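Local coordinates for protein putative thiol-disulfide isomerase or thioredoxin (Salmonella enterica subsp. enterica serovar Typhimurium, PDB 3L9V) that probably catalyses thiol-disulfide exchange, as a DsbA-like oxidoreductase of the thioredoxin superfamily, at residues L73-F87 / D102-S114. Numbering follows the deposited sequence.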
ATOM      1  N   LEU A  73       6.632   8.262  -6.578  1.00 22.97           N
ATOM      2  CA  LEU A  73       6.328   9.525  -7.258  1.00 21.60           C
ATOM      3  C   LEU A  73       4.942  10.001  -6.852  1.00 27.44           C
ATOM      4  O   LEU A  73       4.752  11.162  -6.464  1.00 30.82           O
ATOM      5  CB  LEU A  73       6.457   9.381  -8.794  1.00 15.55           C
ATOM      6  CG  LEU A  73       6.128  10.664  -9.552  1.00 22.16           C
ATOM      7  CD1 LEU A  73       7.076  11.814  -9.144  1.00 25.14           C
ATOM      8  CD2 LEU A  73       6.184  10.393 -11.065  1.00 24.21           C
ATOM      9  N   ALA A  74       3.970   9.089  -6.925  1.00 23.15           N
ATOM     10  CA  ALA A  74       2.639   9.336  -6.389  1.00 17.88           C
ATOM     11  C   ALA A  74       2.675   9.933  -4.965  1.00 24.22           C
ATOM     12  O   ALA A  74       1.991  10.903  -4.672  1.00 27.47           O
ATOM     13  CB  ALA A  74       1.834   8.034  -6.362  1.00 23.00           C
HETATM   14  N   MSE A  75       3.426   9.311  -4.066  1.00 22.64           N
HETATM   15  CA  MSE A  75       3.516   9.829  -2.699  1.00 30.86           C
HETATM   16  C   MSE A  75       4.087  11.264  -2.692  1.00 27.11           C
HETATM   17  O   MSE A  75       3.507  12.174  -2.109  1.00 28.97           O
HETATM   18  CB  MSE A  75       4.373   8.900  -1.818  1.00 23.26           C
HETATM   19  CG  MSE A  75       3.893   7.425  -1.719  1.00 37.96           C
HETATM   20 SE   MSE A  75       5.184   6.302  -0.692  1.00 44.41          SE
HETATM   21  CE  MSE A  75       4.430   6.835   0.999  1.00 33.51           C
ATOM     22  N   VAL A  76       5.214  11.475  -3.355  1.00 33.43           N
ATOM     23  CA  VAL A  76       5.766  12.829  -3.427  1.00 30.11           C
ATOM     24  C   VAL A  76       4.714  13.837  -3.927  1.00 35.00           C
ATOM     25  O   VAL A  76       4.616  14.938  -3.393  1.00 34.71           O
ATOM     26  CB  VAL A  76       7.026  12.875  -4.291  1.00 32.61           C
ATOM     27  CG1 VAL A  76       7.453  14.335  -4.559  1.00 32.88           C
ATOM     28  CG2 VAL A  76       8.154  12.104  -3.604  1.00 27.40           C
HETATM   29  N   MSE A  77       3.908  13.433  -4.915  1.00 27.93           N
HETATM   30  CA  MSE A  77       2.945  14.331  -5.560  1.00 26.92           C
HETATM   31  C   MSE A  77       1.591  14.351  -4.870  1.00 28.71           C
HETATM   32  O   MSE A  77       0.714  15.107  -5.257  1.00 24.40           O
HETATM   33  CB  MSE A  77       2.724  13.955  -7.039  1.00 28.52           C
HETATM   34  CG  MSE A  77       3.902  14.201  -7.951  1.00 30.92           C
HETATM   35 SE   MSE A  77       3.579  13.504  -9.776  1.00 44.13          SE
HETATM   36  CE  MSE A  77       1.917  14.395 -10.207  1.00 48.11           C
ATOM     37  N   LYS A  78       1.416  13.528  -3.841  1.00 33.37           N
ATOM     38  CA  LYS A  78       0.139  13.486  -3.127  1.00 26.57           C
ATOM     39  C   LYS A  78      -0.976  13.012  -4.024  1.00 23.55           C
ATOM     40  O   LYS A  78      -2.109  13.514  -3.949  1.00 23.14           O
ATOM     41  CB  LYS A  78      -0.201  14.866  -2.555  1.00 32.37           C
ATOM     42  CG  LYS A  78       0.849  15.342  -1.554  1.00 42.83           C
ATOM     43  CD  LYS A  78       0.530  16.713  -0.979  1.00 47.55           C
ATOM     44  CE  LYS A  78       1.623  17.140  -0.003  0.55 44.99           C
ATOM     45  NZ  LYS A  78       1.510  18.572   0.393  0.39 44.35           N
ATOM     46  N   GLU A  79      -0.648  12.035  -4.863  1.00 24.27           N
ATOM     47  CA  GLU A  79      -1.585  11.495  -5.839  1.00 29.26           C
ATOM     48  C   GLU A  79      -1.810   9.990  -5.628  1.00 26.67           C
ATOM     49  O   GLU A  79      -2.185   9.276  -6.555  1.00 27.57           O
ATOM     50  CB  GLU A  79      -1.052  11.725  -7.260  1.00 21.00           C
ATOM     51  CG  GLU A  79      -0.886  13.199  -7.638  1.00 30.20           C
ATOM     52  CD  GLU A  79      -2.173  13.798  -8.154  1.00 33.47           C
ATOM     53  OE1 GLU A  79      -3.259  13.427  -7.644  1.00 31.17           O
ATOM     54  OE2 GLU A  79      -2.103  14.628  -9.087  1.00 33.19           O
ATOM     55  N   THR A  80      -1.586   9.497  -4.422  1.00 21.14           N
ATOM     56  CA  THR A  80      -1.757   8.043  -4.214  1.00 22.73           C
ATOM     57  C   THR A  80      -3.185   7.559  -4.484  1.00 14.72           C
ATOM     58  O   THR A  80      -3.381   6.497  -5.078  1.00 31.03           O
ATOM     59  CB  THR A  80      -1.332   7.605  -2.817  1.00 23.92           C
ATOM     60  OG1 THR A  80      -2.084   8.342  -1.864  1.00 24.89           O
ATOM     61  CG2 THR A  80       0.149   7.856  -2.610  1.00 26.96           C
ATOM     62  N   ASP A  81      -4.184   8.346  -4.107  1.00 25.10           N
ATOM     63  CA  ASP A  81      -5.570   7.950  -4.378  1.00 28.09           C
ATOM     64  C   ASP A  81      -5.841   7.602  -5.857  1.00 34.67           C
ATOM     65  O   ASP A  81      -6.258   6.486  -6.157  1.00 32.60           O
ATOM     66  CB  ASP A  81      -6.585   8.971  -3.824  1.00 38.14           C
ATOM     67  CG  ASP A  81      -6.394  10.396  -4.380  1.00 47.17           C
ATOM     68  OD1 ASP A  81      -7.152  11.293  -3.947  1.00 42.74           O
ATOM     69  OD2 ASP A  81      -5.513  10.638  -5.230  1.00 50.32           O
ATOM     70  N   VAL A  82      -5.593   8.528  -6.787  1.00 29.89           N
ATOM     71  CA  VAL A  82      -5.851   8.219  -8.200  1.00 29.94           C
ATOM     72  C   VAL A  82      -4.885   7.178  -8.741  1.00 24.10           C
ATOM     73  O   VAL A  82      -5.242   6.347  -9.579  1.00 32.55           O
ATOM     74  CB  VAL A  82      -5.820   9.485  -9.105  1.00 31.38           C
ATOM     75  CG1 VAL A  82      -6.899  10.438  -8.697  1.00 34.68           C
ATOM     76  CG2 VAL A  82      -4.449  10.173  -9.037  1.00 28.71           C
ATOM     77  N   ILE A  83      -3.645   7.218  -8.267  1.00 20.49           N
ATOM     78  CA  ILE A  83      -2.647   6.268  -8.766  1.00 18.74           C
ATOM     79  C   ILE A  83      -3.002   4.832  -8.346  1.00 28.35           C
ATOM     80  O   ILE A  83      -2.816   3.889  -9.111  1.00 27.70           O
ATOM     81  CB  ILE A  83      -1.233   6.652  -8.298  1.00 23.50           C
ATOM     82  CG1 ILE A  83      -0.790   7.932  -9.024  1.00 31.58           C
ATOM     83  CG2 ILE A  83      -0.251   5.549  -8.579  1.00 21.10           C
ATOM     84  CD1 ILE A  83      -0.868   7.773 -10.554  1.00 30.52           C
ATOM     85  N   GLU A  84      -3.538   4.666  -7.141  1.00 29.93           N
ATOM     86  CA  GLU A  84      -3.798   3.318  -6.632  1.00 28.00           C
ATOM     87  C   GLU A  84      -4.898   2.655  -7.464  1.00 19.47           C
ATOM     88  O   GLU A  84      -4.761   1.523  -7.906  1.00 27.47           O
ATOM     89  CB  GLU A  84      -4.184   3.354  -5.145  1.00 23.99           C
ATOM     90  CG  GLU A  84      -4.243   1.972  -4.520  1.00 28.98           C
ATOM     91  CD  GLU A  84      -4.511   1.998  -3.007  1.00 35.72           C
ATOM     92  OE1 GLU A  84      -4.732   3.083  -2.429  1.00 39.04           O
ATOM     93  OE2 GLU A  84      -4.504   0.913  -2.400  1.00 34.82           O
ATOM     94  N   LYS A  85      -5.974   3.398  -7.665  1.00 25.70           N
ATOM     95  CA  LYS A  85      -7.090   2.983  -8.487  1.00 35.01           C
ATOM     96  C   LYS A  85      -6.620   2.705  -9.908  1.00 37.01           C
ATOM     97  O   LYS A  85      -6.974   1.684 -10.494  1.00 30.59           O
ATOM     98  CB  LYS A  85      -8.158   4.077  -8.481  1.00 41.75           C
ATOM     99  CG  LYS A  85      -9.518   3.593  -8.940  1.00 51.95           C
ATOM    100  CD  LYS A  85     -10.637   4.560  -8.577  0.76 54.72           C
ATOM    101  NZ  LYS A  85     -13.056   5.098  -9.039  1.00 62.83           N
ATOM    102  N   ALA A  86      -5.789   3.593 -10.452  1.00 35.44           N
ATOM    103  CA  ALA A  86      -5.318   3.421 -11.830  1.00 35.83           C
ATOM    104  C   ALA A  86      -4.463   2.164 -12.059  1.00 33.79           C
ATOM    105  O   ALA A  86      -4.649   1.456 -13.060  1.00 24.17           O
ATOM    106  CB  ALA A  86      -4.573   4.665 -12.311  1.00 38.86           C
ATOM    107  N   PHE A  87      -3.529   1.881 -11.148  1.00 23.58           N
ATOM    108  CA  PHE A  87      -2.648   0.732 -11.329  1.00 22.44           C
ATOM    109  C   PHE A  87      -3.323  -0.626 -11.050  1.00 28.19           C
ATOM    110  O   PHE A  87      -2.946  -1.643 -11.641  1.00 22.68           O
ATOM    111  CB  PHE A  87      -1.363   0.888 -10.526  1.00 32.18           C
ATOM    112  CG  PHE A  87      -0.333   1.779 -11.193  1.00 35.88           C
ATOM    113  CD1 PHE A  87       0.137   1.494 -12.458  1.00 37.80           C
ATOM    114  CD2 PHE A  87       0.177   2.877 -10.539  1.00 39.80           C
ATOM    115  CE1 PHE A  87       1.097   2.303 -13.061  1.00 34.25           C
ATOM    116  CE2 PHE A  87       1.120   3.697 -11.142  1.00 38.92           C
ATOM    117  CZ  PHE A  87       1.573   3.416 -12.400  1.00 32.82           C
ATOM    118  N   ASP A 102       4.288   1.044 -20.026  1.00 30.57           N
ATOM    119  CA  ASP A 102       2.927   0.937 -19.529  1.00 27.06           C
ATOM    120  C   ASP A 102       2.801   1.712 -18.209  1.00 26.15           C
ATOM    121  O   ASP A 102       1.838   2.441 -18.005  1.00 28.16           O
ATOM    122  CB  ASP A 102       2.566  -0.530 -19.281  1.00 35.91           C
ATOM    123  CG  ASP A 102       2.238  -1.284 -20.559  1.00 41.55           C
ATOM    124  OD1 ASP A 102       1.652  -0.681 -21.479  1.00 39.32           O
ATOM    125  OD2 ASP A 102       2.539  -2.493 -20.624  1.00 42.98           O
ATOM    126  N   VAL A 103       3.771   1.513 -17.308  1.00 27.41           N
ATOM    127  CA  VAL A 103       3.735   2.152 -15.977  1.00 27.94           C
ATOM    128  C   VAL A 103       3.602   3.666 -16.114  1.00 25.35           C
ATOM    129  O   VAL A 103       2.714   4.269 -15.529  1.00 21.51           O
ATOM    130  CB  VAL A 103       4.995   1.820 -15.156  1.00 27.30           C
ATOM    131  CG1 VAL A 103       5.044   2.635 -13.859  1.00 26.16           C
ATOM    132  CG2 VAL A 103       5.020   0.333 -14.859  1.00 26.28           C
ATOM    133  N   ARG A 104       4.475   4.260 -16.922  1.00 31.27           N
ATOM    134  CA  ARG A 104       4.452   5.705 -17.146  1.00 34.02           C
ATOM    135  C   ARG A 104       3.153   6.164 -17.808  1.00 29.31           C
ATOM    136  O   ARG A 104       2.592   7.209 -17.481  1.00 32.05           O
ATOM    137  CB  ARG A 104       5.663   6.138 -17.995  1.00 27.71           C
ATOM    138  CG  ARG A 104       5.504   7.533 -18.649  1.00 29.72           C
ATOM    139  CD  ARG A 104       6.768   7.957 -19.354  1.00 30.23           C
ATOM    140  NE  ARG A 104       7.012   7.084 -20.491  1.00 37.68           N
ATOM    141  CZ  ARG A 104       8.197   6.896 -21.044  1.00 41.81           C
ATOM    142  NH1 ARG A 104       9.259   7.544 -20.576  1.00 45.10           N
ATOM    143  NH2 ARG A 104       8.312   6.053 -22.063  1.00 42.15           N
ATOM    144  N   ARG A 105       2.684   5.382 -18.768  1.00 35.68           N
ATOM    145  CA  ARG A 105       1.458   5.712 -19.480  1.00 32.29           C
ATOM    146  C   ARG A 105       0.265   5.758 -18.528  1.00 30.17           C
ATOM    147  O   ARG A 105      -0.510   6.717 -18.531  1.00 28.93           O
ATOM    148  CB  ARG A 105       1.244   4.716 -20.637  1.00 38.53           C
ATOM    149  CG  ARG A 105       0.059   5.008 -21.532  1.00 47.18           C
ATOM    150  CD  ARG A 105      -0.066   3.946 -22.631  1.00 56.83           C
ATOM    151  NE  ARG A 105       0.076   2.577 -22.125  1.00 62.02           N
ATOM    152  CZ  ARG A 105      -0.872   1.911 -21.468  1.00 65.81           C
ATOM    153  NH1 ARG A 105      -2.047   2.477 -21.216  1.00 68.50           N
ATOM    154  NH2 ARG A 105      -0.642   0.677 -21.047  1.00 67.71           N
ATOM    155  N   VAL A 106       0.124   4.740 -17.680  1.00 31.29           N
ATOM    156  CA  VAL A 106      -0.982   4.746 -16.725  1.00 18.84           C
ATOM    157  C   VAL A 106      -0.824   5.899 -15.706  1.00 20.99           C
ATOM    158  O   VAL A 106      -1.810   6.483 -15.268  1.00 30.31           O
ATOM    159  CB  VAL A 106      -1.080   3.401 -15.959  1.00 35.72           C
ATOM    160  CG1 VAL A 106      -2.027   3.536 -14.774  1.00 34.48           C
ATOM    161  CG2 VAL A 106      -1.503   2.250 -16.901  1.00 26.67           C
ATOM    162  N   PHE A 107       0.406   6.215 -15.304  1.00 24.53           N
ATOM    163  CA  PHE A 107       0.593   7.268 -14.298  1.00 24.19           C
ATOM    164  C   PHE A 107       0.158   8.606 -14.907  1.00 31.38           C
ATOM    165  O   PHE A 107      -0.591   9.367 -14.292  1.00 33.28           O
ATOM    166  CB  PHE A 107       2.057   7.331 -13.848  1.00 24.67           C
ATOM    167  CG  PHE A 107       2.297   8.214 -12.647  1.00 30.89           C
ATOM    168  CD1 PHE A 107       2.261   9.598 -12.761  1.00 32.91           C
ATOM    169  CD2 PHE A 107       2.606   7.657 -11.416  1.00 29.58           C
ATOM    170  CE1 PHE A 107       2.502  10.419 -11.662  1.00 32.40           C
ATOM    171  CE2 PHE A 107       2.847   8.457 -10.307  1.00 26.52           C
ATOM    172  CZ  PHE A 107       2.787   9.845 -10.420  1.00 32.21           C
HETATM  173  N   MSE A 108       0.615   8.868 -16.130  1.00 25.25           N
HETATM  174  CA  MSE A 108       0.273  10.113 -16.846  1.00 30.89           C
HETATM  175  C   MSE A 108      -1.212  10.258 -17.086  1.00 27.87           C
HETATM  176  O   MSE A 108      -1.767  11.333 -16.937  1.00 31.55           O
HETATM  177  CB  MSE A 108       0.986  10.167 -18.202  1.00 28.29           C
HETATM  178  CG  MSE A 108       2.463  10.400 -18.075  1.00 32.55           C
HETATM  179 SE   MSE A 108       3.287  10.199 -19.808  1.00 43.17          SE
HETATM  180  CE  MSE A 108       2.074  11.448 -20.750  1.00 22.56           C
ATOM    181  N   SER A 109      -1.862   9.161 -17.452  1.00 31.88           N
ATOM    182  CA  SER A 109      -3.292   9.195 -17.703  1.00 31.31           C
ATOM    183  C   SER A 109      -4.089   9.477 -16.432  1.00 31.52           C
ATOM    184  O   SER A 109      -5.113  10.138 -16.464  1.00 34.99           O
ATOM    185  CB  SER A 109      -3.749   7.872 -18.319  1.00 38.41           C
ATOM    186  OG  SER A 109      -5.156   7.857 -18.474  1.00 43.05           O
ATOM    187  N   ALA A 110      -3.620   8.979 -15.302  1.00 34.16           N
ATOM    188  CA  ALA A 110      -4.359   9.140 -14.053  1.00 28.76           C
ATOM    189  C   ALA A 110      -4.152  10.541 -13.483  1.00 35.40           C
ATOM    190  O   ALA A 110      -5.025  11.107 -12.808  1.00 31.78           O
ATOM    191  CB  ALA A 110      -3.901   8.093 -13.048  1.00 31.02           C
ATOM    192  N   THR A 111      -2.984  11.110 -13.726  1.00 32.14           N
ATOM    193  CA  THR A 111      -2.685  12.383 -13.078  1.00 35.41           C
ATOM    194  C   THR A 111      -2.687  13.623 -13.996  1.00 36.06           C
ATOM    195  O   THR A 111      -2.840  14.748 -13.520  1.00 31.20           O
ATOM    196  CB  THR A 111      -1.361  12.298 -12.350  1.00 34.66           C
ATOM    197  OG1 THR A 111      -0.318  12.105 -13.315  1.00 31.18           O
ATOM    198  CG2 THR A 111      -1.399  11.102 -11.333  1.00 25.81           C
ATOM    199  N   GLY A 112      -2.520  13.403 -15.295  1.00 36.25           N
ATOM    200  CA  GLY A 112      -2.438  14.498 -16.246  1.00 37.68           C
ATOM    201  C   GLY A 112      -1.029  15.064 -16.313  1.00 42.64           C
ATOM    202  O   GLY A 112      -0.810  16.079 -16.963  1.00 46.55           O
ATOM    203  N   ILE A 113      -0.071  14.430 -15.634  1.00 39.94           N
ATOM    204  CA  ILE A 113       1.305  14.917 -15.691  1.00 41.57           C
ATOM    205  C   ILE A 113       1.801  14.736 -17.130  1.00 39.40           C
ATOM    206  O   ILE A 113       1.351  13.833 -17.831  1.00 35.12           O
ATOM    207  CB  ILE A 113       2.244  14.221 -14.654  1.00 32.71           C
ATOM    208  CG1 ILE A 113       3.544  14.998 -14.473  1.00 40.92           C
ATOM    209  CG2 ILE A 113       2.612  12.801 -15.054  1.00 26.22           C
ATOM    210  CD1 ILE A 113       4.586  14.246 -13.609  1.00 41.36           C
ATOM    211  N   SER A 114       2.693  15.603 -17.583  1.00 36.64           N
ATOM    212  CA  SER A 114       3.180  15.499 -18.949  1.00 29.12           C
ATOM    213  C   SER A 114       4.312  14.492 -19.032  1.00 36.57           C
ATOM    214  O   SER A 114       4.962  14.156 -18.023  1.00 35.35           O
ATOM    215  CB  SER A 114       3.627  16.863 -19.479  1.00 33.00           C
ATOM    216  OG  SER A 114       4.831  17.284 -18.875  1.00 33.94           O
TER
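The ring of Phe-107 fills the angle between helices 64-77 and 80-93, a knob-into-hole contact within the helical part that DsbA-like proteins insert into the thioredoxin fold. Leu-73, Ala-74, Met-77 and Ile-83 form the hole. The branched aliphatic residues take the two faces of the ring: Ile-83 CD1 lies 3.8 Å from the Phe-107 ring centroid on one side, and Leu-73 CD2 sits 28° off the ring normal on the other, both as CH-pi contacts. With CG of Phe-107 anti to the backbone N (chi1 -170°), the ring leans away from its own helix into this clamp. At its rim, near the ring plane, come the backbone N of Ala-74, whose small CB leaves the backbone beside it accessible to the ring edge, and the selenium of Met-77, a selenomethionine, in a Met-aromatic contact 4.9 Å from the Phe-107 ring centroid. The flexible Met-77 chain bends at its last torsion, and its selenium also reaches Ile-113 CD1. Tyr-118 of helix 115-121 meets Phe-107 edge-to-face.

The segments 80-87 and 102-111 run at 131° to each other, their axes 9.1 Å apart at the closest. Alanines suit the place where these two come close, Ala-86 CB lying 3.6 Å from Ala-110 CB. Farther along, Phe-87 offers one ring face to Val-106 CG1, while Val-103 O approaches the ring edge, 3.4 Å from Phe-87 CZ; the Phe-87 ring also meets that of Phe-24.

At the C-terminal end of helix 100-111, Thr-111 splits its branches between packing and hydrogen bonding. Its methyl CG2 presses tightly on Ile-83 CD1 at 3.5 Å, whereas OG1 accepts from Ile-113 N, forming an ST turn. Phe-107 O takes two bonds: one comes from Thr-111 N. The other is donated by Thr-111 OG1, 2.9 Å from Phe-107 O and above the carbonyl plane.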